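Local atomic coordinates of protein STN1 (Saccharomyces cerevisiae, PDB entry 3KEY), a protein that helps regulate telomere length and protect telomere ends, and inhibits the loading of telomerase through its interaction with CDC13. Residues F43-Q48 against D57-E62; V116-V121 against P128-N133. All coordinates share one frame; numbering follows the deposited sequence.

Interaction 1 of 2, residues F43-Q48 against D57-E62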
loop_
_atom_site.group_PDB
_atom_site.type_symbol
_atom_site.label_atom_id
_atom_site.label_comp_id
_atom_site.label_asym_id
_atom_site.label_seq_id
_atom_site.Cartn_x
_atom_site.Cartn_y
_atom_site.Cartn_z
ATOM N N PHE A 43 -18.318 -7.950 -6.101
ATOM C CA PHE A 43 -17.546 -8.542 -7.184
ATOM C C PHE A 43 -17.486 -10.055 -6.964
ATOM O O PHE A 43 -17.650 -10.833 -7.910
ATOM C CB PHE A 43 -16.124 -7.968 -7.235
ATOM C CG PHE A 43 -15.205 -8.700 -8.191
ATOM C CD1 PHE A 43 -14.246 -9.596 -7.713
ATOM C CD2 PHE A 43 -15.321 -8.518 -9.566
ATOM C CE1 PHE A 43 -13.417 -10.303 -8.595
ATOM C CE2 PHE A 43 -14.499 -9.219 -10.459
ATOM C CZ PHE A 43 -13.545 -10.114 -9.969
ATOM N N LEU A 44 -17.266 -10.474 -5.718
ATOM C CA LEU A 44 -17.192 -11.904 -5.412
ATOM C C LEU A 44 -18.525 -12.603 -5.697
ATOM O O LEU A 44 -18.547 -13.759 -6.128
ATOM C CB LEU A 44 -16.781 -12.136 -3.944
ATOM C CG LEU A 44 -15.378 -11.669 -3.522
ATOM C CD1 LEU A 44 -15.114 -12.091 -2.081
ATOM C CD2 LEU A 44 -14.323 -12.266 -4.450
ATOM N N PHE A 45 -19.636 -11.910 -5.456
ATOM C CA PHE A 45 -20.944 -12.497 -5.729
ATOM C C PHE A 45 -21.065 -12.852 -7.214
ATOM O O PHE A 45 -21.529 -13.940 -7.566
ATOM C CB PHE A 45 -22.065 -11.527 -5.349
ATOM C CG PHE A 45 -23.446 -12.058 -5.635
ATOM C CD1 PHE A 45 -24.077 -12.910 -4.738
ATOM C CD2 PHE A 45 -24.099 -11.730 -6.818
ATOM C CE1 PHE A 45 -25.346 -13.431 -5.017
ATOM C CE2 PHE A 45 -25.362 -12.243 -7.106
ATOM C CZ PHE A 45 -25.985 -13.096 -6.202
ATOM N N GLN A 46 -20.639 -11.936 -8.082
ATOM C CA GLN A 46 -20.710 -12.160 -9.524
ATOM C C GLN A 46 -19.807 -13.294 -9.968
ATOM O O GLN A 46 -20.134 -14.016 -10.910
ATOM C CB GLN A 46 -20.301 -10.907 -10.306
ATOM C CG GLN A 46 -20.964 -9.625 -9.853
ATOM C CD GLN A 46 -21.130 -8.622 -10.987
ATOM O OE1 GLN A 46 -20.289 -8.536 -11.887
ATOM N NE2 GLN A 46 -22.215 -7.850 -10.940
ATOM N N GLN A 47 -18.670 -13.443 -9.290
ATOM C CA GLN A 47 -17.694 -14.474 -9.628
ATOM C C GLN A 47 -18.025 -15.883 -9.139
ATOM O O GLN A 47 -17.336 -16.839 -9.501
ATOM C CB GLN A 47 -16.312 -14.072 -9.108
ATOM C CG GLN A 47 -15.798 -12.779 -9.704
ATOM C CD GLN A 47 -15.763 -12.814 -11.222
ATOM O OE1 GLN A 47 -16.425 -12.015 -11.889
ATOM N NE2 GLN A 47 -14.994 -13.742 -11.776
ATOM N N GLN A 48 -19.062 -16.020 -8.319
ATOM C CA GLN A 48 -19.438 -17.344 -7.826
ATOM C C GLN A 48 -19.784 -18.266 -8.985
ATOM O O GLN A 48 -20.507 -17.884 -9.907
ATOM C CB GLN A 48 -20.640 -17.255 -6.888
ATOM C CG GLN A 48 -20.345 -16.632 -5.553
ATOM C CD GLN A 48 -21.598 -16.452 -4.734
ATOM O OE1 GLN A 48 -22.492 -15.686 -5.106
ATOM N NE2 GLN A 48 -21.682 -17.163 -3.617
ATOM N N ASP A 57 -23.101 -11.733 3.458
ATOM C CA ASP A 57 -22.284 -11.545 4.650
ATOM C C ASP A 57 -21.069 -12.458 4.561
ATOM O O ASP A 57 -19.950 -12.071 4.896
ATOM C CB ASP A 57 -23.115 -11.861 5.901
ATOM C CG ASP A 57 -22.291 -11.833 7.180
ATOM O OD1 ASP A 57 -21.706 -12.882 7.531
ATOM O OD2 ASP A 57 -22.225 -10.764 7.830
ATOM N N SER A 58 -21.295 -13.675 4.087
ATOM C CA SER A 58 -20.219 -14.631 3.942
ATOM C C SER A 58 -19.233 -14.105 2.890
ATOM O O SER A 58 -18.014 -14.206 3.053
ATOM C CB SER A 58 -20.791 -15.981 3.516
ATOM O OG SER A 58 -19.967 -17.039 3.961
ATOM N N LEU A 59 -19.770 -13.533 1.814
ATOM C CA LEU A 59 -18.934 -12.990 0.751
ATOM C C LEU A 59 -18.107 -11.805 1.242
ATOM O O LEU A 59 -16.967 -11.626 0.809
ATOM C CB LEU A 59 -19.800 -12.576 -0.448
ATOM C CG LEU A 59 -20.468 -13.751 -1.175
ATOM C CD1 LEU A 59 -21.484 -13.246 -2.202
ATOM C CD2 LEU A 59 -19.391 -14.584 -1.850
ATOM N N GLU A 60 -18.679 -10.999 2.139
ATOM C CA GLU A 60 -17.984 -9.839 2.700
ATOM C C GLU A 60 -16.813 -10.270 3.590
ATOM O O GLU A 60 -15.722 -9.693 3.532
ATOM C CB GLU A 60 -18.944 -8.973 3.527
ATOM C CG GLU A 60 -19.998 -8.228 2.712
ATOM C CD GLU A 60 -20.911 -7.387 3.583
ATOM O OE1 GLU A 60 -21.477 -7.939 4.548
ATOM O OE2 GLU A 60 -21.067 -6.176 3.310
ATOM N N LYS A 61 -17.043 -11.279 4.421
ATOM C CA LYS A 61 -15.989 -11.768 5.295
ATOM C C LYS A 61 -14.867 -12.381 4.461
ATOM O O LYS A 61 -13.696 -12.276 4.817
ATOM C CB LYS A 61 -16.570 -12.761 6.300
ATOM C CG LYS A 61 -17.425 -12.047 7.339
ATOM C CD LYS A 61 -18.150 -12.982 8.281
ATOM C CE LYS A 61 -18.921 -12.170 9.324
ATOM N NZ LYS A 61 -19.671 -13.043 10.271
ATOM N N GLU A 62 -15.223 -12.990 3.332
ATOM C CA GLU A 62 -14.226 -13.573 2.439
ATOM C C GLU A 62 -13.455 -12.452 1.722
ATOM O O GLU A 62 -12.250 -12.572 1.469
ATOM C CB GLU A 62 -14.909 -14.486 1.418
ATOM C CG GLU A 62 -13.996 -14.996 0.321
ATOM C CD GLU A 62 -14.684 -16.002 -0.600
ATOM O OE1 GLU A 62 -14.102 -16.329 -1.657
ATOM O OE2 GLU A 62 -15.798 -16.471 -0.264
#
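L59 pushes its isobutyl group from helix 56-73 against L44 and F45 of helix 31-47 and Q48 just after it. CD1 takes F45: it lies 3.6 Å from F45 CB and meets the phenyl ring at its edge, in the ring plane, so neither face of the ring is used by L59. CD2 takes L44, 4.1 Å from its CB. The end of the Q48 side chain lies against both methyls. It comes from the opposite direction to that of L59, and its CD lies 4.1 Å from L59 CD2. L44 reaches across in return. Its CD1 is 3.5 Å from the backbone O of L59 and 3.9 Å from E62 CG, so it rests on the L59 carbonyl and the aliphatic part of the glutamate.

No hydrogen bond joins the two segments; the contact is van der Waals packing. Torsions help to place it. With CG of F45 anti to the backbone N (chi1 179°), the ring is sent out from the helix with an edge beside L59 CD1. Beyond CG the Q48 chain is extended, which carries its end up to the leucine methyls. Cutting Q48 back to an alanine would probably strip the L59 methyls of this cover and open a gap beside them.

M53, in the connecting loop, touches both F45 and Q48. E62 has a long, weak ion pair with K54. The contact lies in the first winged helix-turn-helix region of this C-terminal part of Stn1. Here the axes of segments 43-47 and 57-62 cross at 111°, while E60 turns to Y28 of helix 24-28 and pairs with R34 of helix 31-47.

Interaction 2 of 2, residues V116-V121 against P128-N133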
loop_
_atom_site.group_PDB
_atom_site.type_symbol
_atom_site.label_atom_id
_atom_site.label_comp_id
_atom_site.label_asym_id
_atom_site.label_seq_id
_atom_site.Cartn_x
_atom_site.Cartn_y
_atom_site.Cartn_z
ATOM N N VAL A 116 15.899 2.021 -6.466
ATOM C CA VAL A 116 15.559 1.678 -5.101
ATOM C C VAL A 116 15.645 0.151 -5.095
ATOM O O VAL A 116 14.803 -0.519 -5.676
ATOM C CB VAL A 116 14.132 2.116 -4.726
ATOM C CG1 VAL A 116 13.748 1.499 -3.375
ATOM C CG2 VAL A 116 14.060 3.642 -4.649
ATOM N N GLN A 117 16.690 -0.390 -4.473
ATOM C CA GLN A 117 16.889 -1.833 -4.405
ATOM C C GLN A 117 16.074 -2.436 -3.266
ATOM O O GLN A 117 16.112 -1.950 -2.137
ATOM C CB GLN A 117 18.373 -2.161 -4.192
ATOM C CG GLN A 117 19.275 -1.744 -5.332
ATOM C CD GLN A 117 20.705 -2.214 -5.145
ATOM O OE1 GLN A 117 20.950 -3.367 -4.782
ATOM N NE2 GLN A 117 21.661 -1.329 -5.411
ATOM N N LEU A 118 15.345 -3.500 -3.576
ATOM C CA LEU A 118 14.513 -4.179 -2.597
ATOM C C LEU A 118 15.314 -4.624 -1.372
ATOM O O LEU A 118 14.886 -4.403 -0.237
ATOM C CB LEU A 118 13.826 -5.391 -3.243
ATOM C CG LEU A 118 12.987 -6.280 -2.315
ATOM C CD1 LEU A 118 11.819 -5.494 -1.730
ATOM C CD2 LEU A 118 12.484 -7.486 -3.101
ATOM N N SER A 119 16.473 -5.241 -1.595
ATOM C CA SER A 119 17.308 -5.696 -0.479
ATOM C C SER A 119 17.679 -4.548 0.459
ATOM O O SER A 119 17.740 -4.738 1.672
ATOM C CB SER A 119 18.584 -6.379 -0.992
ATOM O OG SER A 119 19.396 -5.482 -1.733
ATOM N N HIS A 120 17.925 -3.357 -0.088
ATOM C CA HIS A 120 18.272 -2.208 0.750
ATOM C C HIS A 120 17.096 -1.827 1.646
ATOM O O HIS A 120 17.267 -1.527 2.831
ATOM C CB HIS A 120 18.680 -1.001 -0.113
ATOM C CG HIS A 120 19.979 -1.192 -0.832
ATOM N ND1 HIS A 120 20.573 -0.200 -1.585
ATOM C CD2 HIS A 120 20.791 -2.272 -0.933
ATOM C CE1 HIS A 120 21.688 -0.661 -2.119
ATOM N NE2 HIS A 120 21.843 -1.919 -1.739
ATOM N N VAL A 121 15.896 -1.840 1.078
ATOM C CA VAL A 121 14.709 -1.508 1.848
ATOM C C VAL A 121 14.479 -2.553 2.940
ATOM O O VAL A 121 14.124 -2.207 4.066
ATOM C CB VAL A 121 13.460 -1.460 0.961
ATOM C CG1 VAL A 121 12.235 -1.161 1.818
ATOM C CG2 VAL A 121 13.637 -0.419 -0.136
ATOM N N PRO A 128 12.048 -8.454 6.030
ATOM C CA PRO A 128 12.371 -9.490 5.037
ATOM C C PRO A 128 11.237 -9.851 4.066
ATOM O O PRO A 128 11.490 -10.252 2.927
ATOM C CB PRO A 128 12.754 -10.695 5.900
ATOM C CG PRO A 128 13.201 -10.079 7.199
ATOM C CD PRO A 128 12.207 -8.975 7.400
ATOM N N TYR A 129 9.994 -9.704 4.518
ATOM C CA TYR A 129 8.838 -10.079 3.704
ATOM C C TYR A 129 8.338 -9.038 2.715
ATOM O O TYR A 129 7.409 -9.307 1.949
ATOM C CB TYR A 129 7.677 -10.504 4.610
ATOM C CG TYR A 129 7.974 -11.699 5.496
ATOM C CD1 TYR A 129 7.085 -12.080 6.499
ATOM C CD2 TYR A 129 9.151 -12.441 5.346
ATOM C CE1 TYR A 129 7.359 -13.167 7.336
ATOM C CE2 TYR A 129 9.435 -13.531 6.180
ATOM C CZ TYR A 129 8.533 -13.884 7.173
ATOM O OH TYR A 129 8.796 -14.942 8.011
ATOM N N ILE A 130 8.931 -7.851 2.716
ATOM C CA ILE A 130 8.470 -6.843 1.773
ATOM C C ILE A 130 8.830 -7.293 0.359
ATOM O O ILE A 130 9.915 -7.823 0.123
ATOM C CB ILE A 130 9.085 -5.465 2.070
ATOM C CG1 ILE A 130 8.406 -4.410 1.205
ATOM C CG2 ILE A 130 10.580 -5.483 1.811
ATOM C CD1 ILE A 130 8.940 -3.026 1.435
ATOM N N THR A 131 7.900 -7.113 -0.570
ATOM C CA THR A 131 8.111 -7.509 -1.957
ATOM C C THR A 131 8.217 -6.268 -2.832
ATOM O O THR A 131 7.920 -5.160 -2.385
ATOM C CB THR A 131 6.941 -8.349 -2.484
ATOM O OG1 THR A 131 5.753 -7.544 -2.501
ATOM C CG2 THR A 131 6.716 -9.585 -1.590
ATOM N N THR A 132 8.623 -6.455 -4.083
ATOM C CA THR A 132 8.749 -5.323 -4.990
ATOM C C THR A 132 7.378 -4.720 -5.315
ATOM O O THR A 132 7.258 -3.504 -5.450
ATOM C CB THR A 132 9.498 -5.724 -6.288
ATOM O OG1 THR A 132 8.780 -6.758 -6.968
ATOM C CG2 THR A 132 10.904 -6.236 -5.948
ATOM N N ASN A 133 6.341 -5.550 -5.416
ATOM C CA ASN A 133 5.003 -5.029 -5.693
ATOM C C ASN A 133 4.518 -4.173 -4.528
ATOM O O ASN A 133 3.813 -3.182 -4.725
ATOM C CB ASN A 133 4.008 -6.160 -5.946
ATOM C CG ASN A 133 4.324 -6.934 -7.211
ATOM O OD1 ASN A 133 4.685 -6.349 -8.234
ATOM N ND2 ASN A 133 4.183 -8.255 -7.152
#
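L118 lays its two methyls over the I130 carbonyl and side chain and the methyl of T132. The contact lies in the second winged helix-turn-helix region, where helix 118-125 is followed by a short turn and helix 132-149. L118 CD1 is 3.5 Å from the backbone O of I130 and 3.8 Å from I130 CG2; the two side chains run past one another, pointing opposite ways. With L118 CG anti to the backbone N (chi1 176°), the fork extends toward the start of helix 132-149.

One turn further on, the V121 and I130 side chains stand nearly perpendicular, with V121 CG1 3.8 Å from I130 CD1. L95 of helix 90-108 touches both of these residues, and I135 of helix 132-149 touches all three of L118, V121 and I130. The buried valine and isoleucine thus belong to a core shared by three helices.

The I130 carbonyl also accepts a hydrogen bond from Q122 NE2. T131 is the N-cap of helix 132-149, its OG1 bonded to the backbone N of G134. Beside this cap T132 turns its methyl to L118, and its CG2 lies only 3.5 Å from L118 CD2, a tight carbon contact.

Interaction 1 is a surface contact near one end of the molecule, in the first winged helix-turn-helix region. Interaction 2 is partly buried, nearer the middle of the chain, and belongs to the second. Their centres lie 32 Å apart and they do not touch. Each joins elements close in sequence. In interaction 1 the end of one helix packs on the early part of the next; in interaction 2 the start of a helix meets the turn and N-cap that open the following one. Both are led by leucine, two in interaction 1 and one in interaction 2, and lack hydrogen bonds between their segments. Interaction 1 adds aromatic, amide and glutamate groups, whereas interaction 2 uses branched aliphatic side chains and a threonine methyl.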